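Local coordinates for protein amine Dehydrogenase (Pseudomonas putida, PDB 1JMX) that probably forms the beta-propeller subunit of an amine-oxidising quinohemoprotein, which deaminates primary amines and passes their electrons on through heme c, at residues B[144-147]-B[148-152]. Numbering follows the deposited sequence.
Sequences FPMP and RQVYL
From P147 to V150 the backbone folds through a turn with Q149 in the left-handed helical region (phi 60°, psi 35°), leaving P147 O and V150 N 4.3 Å apart, too far for a direct bond. A water bridges the gap: it donates to P147 O and accepts from V150 N, 3.1 Å from each. Beside this bridge, V150 CG2 lies 3.4 Å from P147 O and reaches the proline ring at CG, 3.9 Å away. The other branch, CG1, stands anti to the backbone N (chi1 161°) and meets M146 CE at 4.1 Å. The methionine gets there by bending at both chi2 and chi3, which brings its methyl end across the valine roughly at a right angle. V163 of strand 161-164 packs on both side chains.

From the corner of the turn, R148 NH1 makes a salt bridge to E134 of a neighbouring subunit, and Q149 NE2 donates to R142 O of that same subunit, while Q149 OE1 bonds to R185 of its own chain. Residues 146-152 link strand 142-145 of one propeller blade to strand 153-155 of the next. The contact combines a water in place of the direct backbone bond, apolar packing of methionine, proline and valine, and polar ties to the neighbouring subunit.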
loop_
_atom_site.group_PDB
_atom_site.type_symbol
_atom_site.label_atom_id
_atom_site.label_comp_id
_atom_site.label_asym_id
_atom_site.label_seq_id
_atom_site.Cartn_x
_atom_site.Cartn_y
_atom_site.Cartn_z
ATOM N N PHE B 144 -10.140 15.600 30.665
ATOM C CA PHE B 144 -8.970 16.458 30.662
ATOM C C PHE B 144 -8.339 16.457 29.287
ATOM O O PHE B 144 -8.623 15.584 28.475
ATOM C CB PHE B 144 -7.916 15.919 31.633
ATOM C CG PHE B 144 -8.435 15.607 32.995
ATOM C CD1 PHE B 144 -8.782 14.304 33.334
ATOM C CD2 PHE B 144 -8.540 16.602 33.958
ATOM C CE1 PHE B 144 -9.226 13.995 34.624
ATOM C CE2 PHE B 144 -8.981 16.306 35.246
ATOM C CZ PHE B 144 -9.323 15.000 35.579
ATOM N N PRO B 145 -7.490 17.458 29.000
ATOM C CA PRO B 145 -6.811 17.541 27.703
ATOM C C PRO B 145 -5.647 16.550 27.660
ATOM O O PRO B 145 -4.989 16.302 28.672
ATOM C CB PRO B 145 -6.322 18.989 27.664
ATOM C CG PRO B 145 -6.084 19.303 29.104
ATOM C CD PRO B 145 -7.277 18.688 29.785
ATOM N N MET B 146 -5.422 15.961 26.493
ATOM C CA MET B 146 -4.348 14.993 26.318
ATOM C C MET B 146 -3.477 15.335 25.117
ATOM O O MET B 146 -3.922 16.007 24.183
ATOM C CB MET B 146 -4.924 13.584 26.103
ATOM C CG MET B 146 -5.568 12.959 27.318
ATOM S SD MET B 146 -4.362 12.659 28.603
ATOM C CE MET B 146 -3.561 11.156 27.988
ATOM N N PRO B 147 -2.193 14.958 25.170
ATOM C CA PRO B 147 -1.333 15.251 24.023
ATOM C C PRO B 147 -1.654 14.255 22.897
ATOM O O PRO B 147 -2.358 13.269 23.116
ATOM C CB PRO B 147 0.079 15.061 24.591
ATOM C CG PRO B 147 -0.106 14.089 25.719
ATOM C CD PRO B 147 -1.403 14.539 26.344
ATOM N N ARG B 148 -1.203 14.559 21.687
ATOM C CA ARG B 148 -1.428 13.679 20.541
ATOM C C ARG B 148 -0.542 12.454 20.596
ATOM O O ARG B 148 0.434 12.425 21.340
ATOM C CB ARG B 148 -1.127 14.396 19.227
ATOM C CG ARG B 148 -2.089 15.471 18.890
ATOM C CD ARG B 148 -2.385 15.472 17.418
ATOM N NE ARG B 148 -3.738 15.950 17.252
ATOM C CZ ARG B 148 -4.785 15.178 17.007
ATOM N NH1 ARG B 148 -4.659 13.873 16.855
ATOM N NH2 ARG B 148 -5.985 15.709 17.053
ATOM N N GLN B 149 -0.885 11.472 19.764
ATOM C CA GLN B 149 -0.156 10.218 19.623
ATOM C C GLN B 149 -0.049 9.369 20.888
ATOM O O GLN B 149 0.945 8.674 21.111
ATOM C CB GLN B 149 1.216 10.485 18.996
ATOM C CG GLN B 149 1.117 11.115 17.599
ATOM C CD GLN B 149 2.415 11.758 17.126
ATOM O OE1 GLN B 149 3.075 12.484 17.873
ATOM N NE2 GLN B 149 2.770 11.515 15.871
ATOM N N VAL B 150 -1.102 9.410 21.699
ATOM C CA VAL B 150 -1.168 8.631 22.925
ATOM C C VAL B 150 -1.819 7.287 22.607
ATOM O O VAL B 150 -2.785 7.222 21.856
ATOM C CB VAL B 150 -1.971 9.380 24.034
ATOM C CG1 VAL B 150 -2.434 8.420 25.121
ATOM C CG2 VAL B 150 -1.123 10.499 24.641
ATOM N N TYR B 151 -1.232 6.209 23.124
ATOM C CA TYR B 151 -1.764 4.869 22.929
ATOM C C TYR B 151 -1.924 4.149 24.277
ATOM O O TYR B 151 -2.699 4.610 25.104
ATOM C CB TYR B 151 -0.948 4.080 21.884
ATOM C CG TYR B 151 0.556 4.021 22.095
ATOM C CD1 TYR B 151 1.173 2.833 22.497
ATOM C CD2 TYR B 151 1.363 5.142 21.891
ATOM C CE1 TYR B 151 2.545 2.764 22.696
ATOM C CE2 TYR B 151 2.742 5.079 22.088
ATOM C CZ TYR B 151 3.322 3.884 22.496
ATOM O OH TYR B 151 4.676 3.808 22.748
ATOM N N LEU B 152 -1.189 3.068 24.528
ATOM C CA LEU B 152 -1.294 2.320 25.786
ATOM C C LEU B 152 -1.215 3.112 27.102
ATOM O O LEU B 152 -0.420 4.037 27.247
ATOM C CB LEU B 152 -0.261 1.196 25.826
ATOM C CG LEU B 152 -0.370 0.145 24.730
ATOM C CD1 LEU B 152 0.658 -0.933 24.982
ATOM C CD2 LEU B 152 -1.758 -0.437 24.709
HETATM O O HOH W 1 -3.842 10.860 21.772
#